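Side-chain contacts in enoyl-CoA hydratase/isomerase family protein (PDB 3L3S), which probably acts as a hydro-lyase of the crotonase superfamily, whose members typically work on acyl-coenzyme A thioesters: residues Ala65-Lys70 / Thr87-Ala92; Ala118-Met123 / Val153-Val158; Pro106-Val111 / Gly203-Arg208; Ala176-Ala179 / Gly183-Asn186. One frame throughout, in Å; residues are numbered along the deposited sequence.

Contact 1 (Ala65-Lys70 / Thr87-Ala92); sequences AGHDLK and TDLFEA
His67 presents the face of its imidazole to the edge of the Phe90 ring, a T-shaped pair with centroids 5.2 Å apart and planes at 71°. One corner of the phenyl ring does the touching. Phe90 CE1 stands 3.4 Å above the imidazole plane, displaced toward the rim, and approaches His67 CE1 to 3.5 Å. The neighbouring corner follows at a longer distance, Phe90 CD1 lying 3.8 Å from the same His67 CE1. Setting CG beside the backbone N and anti to the carbonyl carbon (chi1 -55°) carries the His67 ring across to helix 84-101. Leu89 meets it obliquely, with CD1 4.1 Å from His67 CD2, the two side chains running antiparallel alongside one another. The loop 65-70 carries the Ala-Gly-X-Asp-Leu sequence of the crotonase fold; in relatives, a backbone N-H of this loop contributes to the oxyanion hole that holds the thioester carbonyl. Ile35 of helix 32-45 touches both His67 and Leu89, and Cys93 adds a further contact to the imidazole. An alanine in place of His67 would remove the ring and would probably open a gap between loop and helix, with the Phe90 edge deprived of its aromatic face. Phe90 has a second aromatic partner, because Phe243 of the second subunit also meets it edge-to-face, which brings this packing up to the trimer interface.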
loop_
_atom_site.group_PDB
_atom_site.type_symbol
_atom_site.label_atom_id
_atom_site.label_comp_id
_atom_site.label_asym_id
_atom_site.label_seq_id
_atom_site.Cartn_x
_atom_site.Cartn_y
_atom_site.Cartn_z
ATOM N N ALA B 65 19.770 7.434 16.377
ATOM C CA ALA B 65 18.910 7.177 17.528
ATOM C C ALA B 65 17.690 8.090 17.581
ATOM O O ALA B 65 16.708 7.798 18.271
ATOM C CB ALA B 65 19.720 7.279 18.829
ATOM N N GLY B 66 17.723 9.139 16.767
ATOM C CA GLY B 66 16.639 10.098 16.737
ATOM C C GLY B 66 17.096 11.330 17.476
ATOM O O GLY B 66 18.297 11.581 17.553
ATOM N N HIS B 67 16.152 12.082 18.037
ATOM C CA HIS B 67 16.463 13.298 18.799
ATOM C C HIS B 67 17.192 12.935 20.088
ATOM O O HIS B 67 16.919 11.875 20.673
ATOM C CB HIS B 67 15.179 14.053 19.186
ATOM C CG HIS B 67 14.280 14.388 18.034
ATOM N ND1 HIS B 67 13.077 13.749 17.823
ATOM C CD2 HIS B 67 14.391 15.315 17.054
ATOM C CE1 HIS B 67 12.486 14.269 16.762
ATOM N NE2 HIS B 67 13.262 15.220 16.277
ATOM N N ASP B 68 18.163 13.752 20.502
ATOM C CA ASP B 68 18.829 13.456 21.766
ATOM C C ASP B 68 18.009 14.048 22.887
ATOM O O ASP B 68 17.509 15.178 22.791
ATOM C CB ASP B 68 20.302 13.907 21.842
ATOM C CG ASP B 68 20.490 15.402 21.787
ATOM O OD1 ASP B 68 19.706 16.086 21.098
ATOM O OD2 ASP B 68 21.446 15.883 22.432
ATOM N N LEU B 69 17.807 13.227 23.905
ATOM C CA LEU B 69 17.047 13.615 25.071
ATOM C C LEU B 69 17.892 14.565 25.933
ATOM O O LEU B 69 18.617 14.144 26.837
ATOM C CB LEU B 69 16.603 12.349 25.813
ATOM C CG LEU B 69 16.022 11.255 24.885
ATOM C CD1 LEU B 69 15.942 9.941 25.629
ATOM C CD2 LEU B 69 14.648 11.646 24.308
ATOM N N LYS B 70 17.903 15.831 25.503
ATOM C CA LYS B 70 18.619 16.918 26.173
ATOM C C LYS B 70 17.611 17.747 26.977
ATOM O O LYS B 70 16.414 17.777 26.642
ATOM C CB LYS B 70 19.401 17.791 25.176
ATOM C CG LYS B 70 18.629 18.275 23.958
ATOM C CD LYS B 70 19.421 19.333 23.196
ATOM C CE LYS B 70 19.056 19.367 21.718
ATOM N NZ LYS B 70 19.636 20.545 21.027
ATOM N N THR B 87 8.858 22.734 20.634
ATOM C CA THR B 87 8.020 23.202 19.531
ATOM C C THR B 87 8.909 23.626 18.355
ATOM O O THR B 87 8.590 23.343 17.203
ATOM C CB THR B 87 7.097 24.366 19.988
ATOM O OG1 THR B 87 6.261 23.912 21.063
ATOM C CG2 THR B 87 6.199 24.847 18.860
ATOM N N ASP B 88 10.046 24.247 18.664
ATOM C CA ASP B 88 11.011 24.684 17.653
ATOM C C ASP B 88 11.711 23.458 17.048
ATOM O O ASP B 88 11.902 23.387 15.828
ATOM C CB ASP B 88 12.036 25.645 18.283
ATOM C CG ASP B 88 13.181 25.985 17.348
ATOM O OD1 ASP B 88 13.007 26.858 16.476
ATOM O OD2 ASP B 88 14.246 25.347 17.469
ATOM N N LEU B 89 12.033 22.494 17.915
ATOM C CA LEU B 89 12.712 21.248 17.555
ATOM C C LEU B 89 11.920 20.416 16.551
ATOM O O LEU B 89 12.422 20.130 15.469
ATOM C CB LEU B 89 13.017 20.411 18.818
ATOM C CG LEU B 89 13.691 19.030 18.734
ATOM C CD1 LEU B 89 15.133 19.137 18.274
ATOM C CD2 LEU B 89 13.636 18.356 20.092
ATOM N N PHE B 90 10.675 20.097 16.901
ATOM C CA PHE B 90 9.796 19.296 16.055
ATOM C C PHE B 90 9.342 19.958 14.748
ATOM O O PHE B 90 9.268 19.277 13.718
ATOM C CB PHE B 90 8.607 18.762 16.862
ATOM C CG PHE B 90 9.000 17.859 18.007
ATOM C CD1 PHE B 90 10.035 16.909 17.868
ATOM C CD2 PHE B 90 8.360 17.976 19.249
ATOM C CE1 PHE B 90 10.432 16.089 18.964
ATOM C CE2 PHE B 90 8.742 17.164 20.352
ATOM C CZ PHE B 90 9.784 16.221 20.205
ATOM N N GLU B 91 9.078 21.274 14.782
ATOM C CA GLU B 91 8.675 22.026 13.581
ATOM C C GLU B 91 9.823 22.102 12.570
ATOM O O GLU B 91 9.599 22.043 11.351
ATOM C CB GLU B 91 8.174 23.436 13.934
ATOM C CG GLU B 91 6.719 23.471 14.437
ATOM C CD GLU B 91 6.291 24.797 15.085
ATOM O OE1 GLU B 91 5.156 24.835 15.606
ATOM O OE2 GLU B 91 7.059 25.789 15.095
ATOM N N ALA B 92 11.052 22.165 13.091
ATOM C CA ALA B 92 12.251 22.214 12.257
ATOM C C ALA B 92 12.577 20.820 11.744
ATOM O O ALA B 92 13.088 20.671 10.630
ATOM C CB ALA B 92 13.414 22.771 13.028
#

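Contact 2 (Ala118-Met123 / Val153-Val158); sequences AGLQLM and VAVSRV
Ala154 sets its methyl against Gln121, where helix 150-155 packs on helix 118-124 in the core of the crotonase fold. In crotonase relatives the start of the latter helix faces the oxyanion hole. Ala154 CB lies 4.0 Å from Gln121 CG and 3.9 Å from the backbone atom Gln121 O. So small a residue lets the backbones come close, with Gln121 CA and Ala154 CA 5.6 Å apart. Beside this pair, the Val155 side chain lies nearly perpendicular to that of Leu120: Val155 CG2 sits 4.0 Å from Leu120 CG and 4.1 Å from Leu120 CD2. Further out, Gln121 keeps CG anti to its backbone N (chi1 174°) and extends past Ala154, so that NE2 hydrogen-bonds Tyr232 OH of the second subunit; the same tyrosine packs on Ala154. Phe137 and Leu139 cover Leu120, while Cys93 and Met97 of helix 84-101 lie against Gln121. The third subunit joins at the ends of the contact, with its Arg162 bonding Met123 O and packing on Val158. Farther along the same segment as Ala154, Arg157 NH1 donates to Ser156 OG at 3.3 Å, the hydroxyl only 2° out of the guanidinium plane.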
loop_
_atom_site.group_PDB
_atom_site.type_symbol
_atom_site.label_atom_id
_atom_site.label_comp_id
_atom_site.label_asym_id
_atom_site.label_seq_id
_atom_site.Cartn_x
_atom_site.Cartn_y
_atom_site.Cartn_z
ATOM N N ALA B 118 13.128 9.105 15.415
ATOM C CA ALA B 118 13.349 10.061 14.324
ATOM C C ALA B 118 14.467 9.606 13.376
ATOM O O ALA B 118 14.609 10.130 12.273
ATOM C CB ALA B 118 13.619 11.459 14.874
ATOM N N GLY B 119 15.206 8.586 13.817
ATOM C CA GLY B 119 16.277 7.990 13.041
ATOM C C GLY B 119 15.713 7.069 11.979
ATOM O O GLY B 119 16.312 6.902 10.908
ATOM N N LEU B 120 14.555 6.475 12.272
ATOM C CA LEU B 120 13.874 5.611 11.311
ATOM C C LEU B 120 13.121 6.506 10.314
ATOM O O LEU B 120 12.994 6.159 9.154
ATOM C CB LEU B 120 12.921 4.638 12.010
ATOM C CG LEU B 120 12.189 3.586 11.168
ATOM C CD1 LEU B 120 13.166 2.720 10.387
ATOM C CD2 LEU B 120 11.339 2.745 12.070
ATOM N N GLN B 121 12.705 7.684 10.779
ATOM C CA GLN B 121 12.005 8.684 9.965
ATOM C C GLN B 121 12.914 9.232 8.854
ATOM O O GLN B 121 12.481 9.338 7.708
ATOM C CB GLN B 121 11.523 9.831 10.863
ATOM C CG GLN B 121 10.891 11.027 10.162
ATOM C CD GLN B 121 10.330 12.061 11.120
ATOM O OE1 GLN B 121 10.672 12.103 12.309
ATOM N NE2 GLN B 121 9.448 12.900 10.604
ATOM N N LEU B 122 14.165 9.542 9.210
ATOM C CA LEU B 122 15.185 10.073 8.294
ATOM C C LEU B 122 15.408 9.108 7.149
ATOM O O LEU B 122 15.486 9.506 5.979
ATOM C CB LEU B 122 16.516 10.280 9.034
ATOM C CG LEU B 122 17.703 10.919 8.287
ATOM C CD1 LEU B 122 17.442 12.401 8.041
ATOM C CD2 LEU B 122 18.992 10.732 9.091
HETATM N N MSE B 123 15.472 7.831 7.518
HETATM C CA MSE B 123 15.663 6.732 6.591
HETATM C C MSE B 123 14.391 6.578 5.739
HETATM O O MSE B 123 14.468 6.503 4.517
HETATM C CB MSE B 123 15.938 5.450 7.379
HETATM C CG MSE B 123 16.486 4.327 6.552
HETATM SE SE MSE B 123 15.815 2.593 7.123
HETATM C CE MSE B 123 13.983 2.952 6.593
ATOM N N VAL B 153 4.741 9.215 10.523
ATOM C CA VAL B 153 4.247 9.900 9.325
ATOM C C VAL B 153 5.029 9.415 8.099
ATOM O O VAL B 153 4.429 8.921 7.144
ATOM C CB VAL B 153 4.330 11.447 9.469
ATOM C CG1 VAL B 153 3.955 12.153 8.169
ATOM C CG2 VAL B 153 3.409 11.913 10.564
ATOM N N ALA B 154 6.355 9.503 8.165
ATOM C CA ALA B 154 7.212 9.064 7.070
ATOM C C ALA B 154 7.216 7.541 6.927
ATOM O O ALA B 154 7.213 7.037 5.801
ATOM C CB ALA B 154 8.631 9.589 7.247
ATOM N N VAL B 155 7.165 6.825 8.060
ATOM C CA VAL B 155 7.140 5.353 8.079
ATOM C C VAL B 155 5.835 4.799 7.467
ATOM O O VAL B 155 5.878 3.845 6.688
ATOM C CB VAL B 155 7.370 4.771 9.523
ATOM C CG1 VAL B 155 7.351 3.250 9.515
ATOM C CG2 VAL B 155 8.710 5.222 10.072
ATOM N N SER B 156 4.703 5.444 7.774
ATOM C CA SER B 156 3.390 5.044 7.250
ATOM C C SER B 156 3.265 5.166 5.735
ATOM O O SER B 156 2.329 4.633 5.145
ATOM C CB SER B 156 2.274 5.842 7.904
ATOM O OG SER B 156 2.424 7.226 7.627
ATOM N N ARG B 157 4.206 5.881 5.121
ATOM C CA ARG B 157 4.207 6.047 3.680
ATOM C C ARG B 157 4.991 4.963 2.963
ATOM O O ARG B 157 4.802 4.766 1.761
ATOM C CB ARG B 157 4.703 7.442 3.287
ATOM C CG ARG B 157 3.571 8.455 3.006
ATOM C CD ARG B 157 2.691 8.693 4.225
ATOM N NE ARG B 157 1.723 9.766 4.025
ATOM C CZ ARG B 157 0.871 10.210 4.953
ATOM N NH1 ARG B 157 0.843 9.680 6.174
ATOM N NH2 ARG B 157 0.044 11.203 4.654
ATOM N N VAL B 158 5.824 4.226 3.705
ATOM C CA VAL B 158 6.649 3.173 3.112
ATOM C C VAL B 158 6.313 1.717 3.483
ATOM O O VAL B 158 6.907 0.791 2.932
ATOM C CB VAL B 158 8.185 3.462 3.273
ATOM C CG1 VAL B 158 8.560 4.815 2.618
ATOM C CG2 VAL B 158 8.624 3.411 4.740
#

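Contact 3 (Pro106-Val111 / Gly203-Arg208); sequences PTIALV and GALAAR
Leu205 O and Arg208 O are both gripped by one amide nitrogen, NE2 of Gln210, at the turn that ends helix 194-207. From the last turns of that helix the Leu205 side chain reaches Pro106, just before strand 107-111, and Ile108 within it. The contact is a helix lying on a face of the central sheet of the crotonase fold, and across it everything is apolar. One methyl does nearly all the work. Leu205 CD1 is 3.8 Å from Pro106 CB and 4.1 Å from Pro106 CG, so it touches the ring at its CB-CG edge, the two side chains meeting at a slant. Pro106 and Ile108 are two residues apart along an extended chain and hence direct their side chains to the same face, whereas Thr107 between them points away and bonds through OG1 to Asp127 N. Strand pairing holds the platform in place: Pro106 and Ile108 make backbone bonds to strand 53-58, from which Val53 also packs on both Pro106 and Leu205. Leu213 of helix 210-223 covers the same two residues, and Leu169 of the third subunit touches Leu205. The Leu205 torsion is unusual, with chi1 at -104°, away from a staggered position. Beside the proline, the extended branch of Ile108 brings its CD1 to 4.4 Å from Leu205 CD1.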
loop_
_atom_site.group_PDB
_atom_site.type_symbol
_atom_site.label_atom_id
_atom_site.label_comp_id
_atom_site.label_asym_id
_atom_site.label_seq_id
_atom_site.Cartn_x
_atom_site.Cartn_y
_atom_site.Cartn_z
ATOM N N PRO B 106 17.441 12.323 -6.173
ATOM C CA PRO B 106 17.395 11.060 -5.412
ATOM C C PRO B 106 18.151 11.060 -4.094
ATOM O O PRO B 106 19.266 11.564 -4.010
ATOM C CB PRO B 106 18.010 10.050 -6.374
ATOM C CG PRO B 106 17.666 10.583 -7.700
ATOM C CD PRO B 106 17.928 12.063 -7.541
ATOM N N THR B 107 17.479 10.578 -3.054
ATOM C CA THR B 107 18.049 10.484 -1.711
ATOM C C THR B 107 18.123 9.006 -1.299
ATOM O O THR B 107 17.145 8.265 -1.415
ATOM C CB THR B 107 17.235 11.308 -0.698
ATOM O OG1 THR B 107 15.896 10.807 -0.644
ATOM C CG2 THR B 107 17.198 12.798 -1.113
ATOM N N ILE B 108 19.314 8.565 -0.906
ATOM C CA ILE B 108 19.555 7.170 -0.517
ATOM C C ILE B 108 20.139 7.063 0.887
ATOM O O ILE B 108 21.137 7.703 1.206
ATOM C CB ILE B 108 20.543 6.458 -1.506
ATOM C CG1 ILE B 108 20.018 6.522 -2.946
ATOM C CG2 ILE B 108 20.743 4.982 -1.107
ATOM C CD1 ILE B 108 21.076 6.376 -4.009
ATOM N N ALA B 109 19.540 6.196 1.694
ATOM C CA ALA B 109 20.001 5.950 3.047
ATOM C C ALA B 109 20.792 4.637 3.136
ATOM O O ALA B 109 20.354 3.604 2.621
ATOM C CB ALA B 109 18.826 5.930 3.995
ATOM N N LEU B 110 21.982 4.709 3.732
ATOM C CA LEU B 110 22.865 3.547 3.938
ATOM C C LEU B 110 22.800 3.217 5.440
ATOM O O LEU B 110 23.321 3.966 6.278
ATOM C CB LEU B 110 24.295 3.898 3.503
ATOM C CG LEU B 110 25.396 2.870 3.195
ATOM C CD1 LEU B 110 26.526 3.605 2.494
ATOM C CD2 LEU B 110 25.935 2.160 4.423
ATOM N N VAL B 111 22.147 2.098 5.756
ATOM C CA VAL B 111 21.936 1.637 7.136
ATOM C C VAL B 111 22.721 0.367 7.498
ATOM O O VAL B 111 22.503 -0.689 6.901
ATOM C CB VAL B 111 20.407 1.426 7.388
ATOM C CG1 VAL B 111 20.112 0.927 8.787
ATOM C CG2 VAL B 111 19.670 2.727 7.159
ATOM N N GLY B 203 26.050 6.421 -8.206
ATOM C CA GLY B 203 26.913 6.865 -9.299
ATOM C C GLY B 203 26.283 6.740 -10.678
ATOM O O GLY B 203 26.431 7.641 -11.509
ATOM N N ALA B 204 25.543 5.644 -10.891
ATOM C CA ALA B 204 24.832 5.369 -12.144
ATOM C C ALA B 204 23.642 6.327 -12.276
ATOM O O ALA B 204 23.365 6.812 -13.370
ATOM C CB ALA B 204 24.356 3.919 -12.196
ATOM N N LEU B 205 22.996 6.630 -11.143
ATOM C CA LEU B 205 21.874 7.566 -11.086
ATOM C C LEU B 205 22.342 8.975 -11.433
ATOM O O LEU B 205 21.649 9.705 -12.150
ATOM C CB LEU B 205 21.228 7.575 -9.702
ATOM C CG LEU B 205 19.895 6.859 -9.504
ATOM C CD1 LEU B 205 19.501 6.964 -8.048
ATOM C CD2 LEU B 205 18.824 7.474 -10.400
ATOM N N ALA B 206 23.553 9.308 -10.981
ATOM C CA ALA B 206 24.190 10.599 -11.235
ATOM C C ALA B 206 24.664 10.753 -12.687
ATOM O O ALA B 206 24.760 11.864 -13.195
ATOM C CB ALA B 206 25.374 10.785 -10.288
ATOM N N ALA B 207 24.928 9.620 -13.337
ATOM C CA ALA B 207 25.414 9.552 -14.718
ATOM C C ALA B 207 24.357 9.652 -15.835
ATOM O O ALA B 207 24.714 9.855 -17.002
ATOM C CB ALA B 207 26.253 8.284 -14.901
ATOM N N ARG B 208 23.072 9.524 -15.487
ATOM C CA ARG B 208 21.994 9.609 -16.489
ATOM C C ARG B 208 21.592 11.047 -16.778
ATOM O O ARG B 208 22.029 11.972 -16.089
ATOM C CB ARG B 208 20.730 8.826 -16.071
ATOM C CG ARG B 208 20.870 7.985 -14.843
ATOM C CD ARG B 208 20.416 6.560 -15.007
ATOM N NE ARG B 208 21.036 5.882 -16.136
ATOM C CZ ARG B 208 21.250 4.571 -16.208
ATOM N NH1 ARG B 208 20.898 3.765 -15.209
ATOM N NH2 ARG B 208 21.829 4.065 -17.287
#

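Contact 4 (Ala176-Ala179 / Gly183-Asn186); sequences ADWA and GLIN
Ile185 holds CG1 between its backbone N and carbonyl carbon (chi1 50°), and the chain then runs on extended (chi2 172°), which lays the branch back along the helix it has left. CG1 thereby comes 3.8 Å from Ala179 CB, and CD1 ends 3.6 Å from Ala176 O, one turn earlier. Leu184 approaches the same methyl from another direction, its CB 3.9 Å from Ala179 CB. Its CD2 meets the Trp178 indole at the edge, 4.3 Å from CZ3. The polar centre is Ala179 O, on which three successive backbone N-H groups converge. Leu184 N gives the firm bond, 2.8 Å to Ala179 O and in the carbonyl plane, with an N-H...O angle of 148°; Gly183 N and Ile185 N add weak ones. Phe137 packs against Ala179, Leu184 and Ile185 alike, and Met123 of helix 118-124 touches Leu184 and Ile185. An alanine at Ile185 would lose CG1 and CD1, and would probably open a gap beside Ala179 and Ala176 that also takes packing away from Met123 and Phe137. Gly183 turns the chain with a positive phi, at backbone angles where a CB would run into the preceding carbonyl oxygen. Gly183 is the C-prime residue of a Schellman motif ending helix 176-182, with Leu184 N to Ala179 O as the outer bond and Gly183 N to Leu180 O the inner one, plus the usual apolar contact between Ala179 and Leu184.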
loop_
_atom_site.group_PDB
_atom_site.type_symbol
_atom_site.label_atom_id
_atom_site.label_comp_id
_atom_site.label_asym_id
_atom_site.label_seq_id
_atom_site.Cartn_x
_atom_site.Cartn_y
_atom_site.Cartn_z
ATOM N N ALA B 176 16.263 -6.928 9.750
ATOM C CA ALA B 176 16.386 -6.551 8.343
ATOM C C ALA B 176 15.454 -7.327 7.414
ATOM O O ALA B 176 14.950 -6.772 6.432
ATOM C CB ALA B 176 17.827 -6.703 7.881
ATOM N N ASP B 177 15.221 -8.598 7.743
ATOM C CA ASP B 177 14.356 -9.469 6.955
ATOM C C ASP B 177 12.899 -9.033 6.942
ATOM O O ASP B 177 12.270 -9.034 5.882
ATOM C CB ASP B 177 14.488 -10.924 7.399
ATOM C CG ASP B 177 15.796 -11.551 6.949
ATOM O OD1 ASP B 177 16.463 -12.201 7.782
ATOM O OD2 ASP B 177 16.161 -11.405 5.764
ATOM N N TRP B 178 12.410 -8.576 8.098
ATOM C CA TRP B 178 11.030 -8.109 8.261
ATOM C C TRP B 178 10.889 -6.808 7.486
ATOM O O TRP B 178 9.869 -6.571 6.856
ATOM C CB TRP B 178 10.714 -7.877 9.753
ATOM C CG TRP B 178 9.288 -7.461 10.079
ATOM C CD1 TRP B 178 8.243 -8.290 10.389
ATOM C CD2 TRP B 178 8.765 -6.124 10.128
ATOM N NE1 TRP B 178 7.104 -7.555 10.623
ATOM C CE2 TRP B 178 7.392 -6.225 10.470
ATOM C CE3 TRP B 178 9.324 -4.843 9.917
ATOM C CZ2 TRP B 178 6.558 -5.086 10.607
ATOM C CZ3 TRP B 178 8.498 -3.704 10.051
ATOM C CH2 TRP B 178 7.128 -3.841 10.394
ATOM N N ALA B 179 11.927 -5.976 7.570
ATOM C CA ALA B 179 11.978 -4.683 6.900
ATOM C C ALA B 179 11.984 -4.794 5.386
ATOM O O ALA B 179 11.398 -3.952 4.704
ATOM C CB ALA B 179 13.166 -3.903 7.358
ATOM N N GLY B 183 8.806 -3.448 3.090
ATOM C CA GLY B 183 9.058 -2.332 2.198
ATOM C C GLY B 183 9.697 -1.152 2.898
ATOM O O GLY B 183 9.607 -0.028 2.420
ATOM N N LEU B 184 10.335 -1.409 4.037
ATOM C CA LEU B 184 11.006 -0.373 4.823
ATOM C C LEU B 184 12.371 -0.085 4.200
ATOM O O LEU B 184 12.849 1.046 4.246
ATOM C CB LEU B 184 11.108 -0.821 6.282
ATOM C CG LEU B 184 11.494 0.076 7.460
ATOM C CD1 LEU B 184 10.688 1.391 7.477
ATOM C CD2 LEU B 184 11.266 -0.706 8.745
ATOM N N ILE B 185 12.975 -1.122 3.615
ATOM C CA ILE B 185 14.251 -1.017 2.905
ATOM C C ILE B 185 14.068 -1.654 1.521
ATOM O O ILE B 185 13.105 -2.395 1.309
ATOM C CB ILE B 185 15.443 -1.675 3.673
ATOM C CG1 ILE B 185 15.085 -3.097 4.123
ATOM C CG2 ILE B 185 15.882 -0.771 4.827
ATOM C CD1 ILE B 185 16.209 -3.910 4.715
ATOM N N ASN B 186 14.995 -1.380 0.601
ATOM C CA ASN B 186 14.930 -1.899 -0.770
ATOM C C ASN B 186 15.608 -3.242 -1.038
ATOM O O ASN B 186 15.097 -4.045 -1.831
ATOM C CB ASN B 186 15.476 -0.867 -1.759
ATOM C CG ASN B 186 14.608 0.376 -1.852
ATOM O OD1 ASN B 186 13.725 0.472 -2.709
ATOM N ND2 ASN B 186 14.856 1.335 -0.972
#

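From the N terminus, contact 1 closes first, folding the loop after strand 62-64 onto helix 84-101. The chain then enters strand 107-111 and opens contact 3, which closes only at helix 194-207. Contacts 2 and 4 both fall within that long span, one after the other: contact 2 joins helices 118-124 and 150-155, and contact 4 is a short closure at the end of helix 176-182. None cross. Contact 2 touches the other three, through Ala118 against His67 of contact 1, Met123 against Val111 of contact 3, and Met123, Leu120 and Val158 against contact 4. Contacts 1 and 3 lie on opposite sides of the chain's centre.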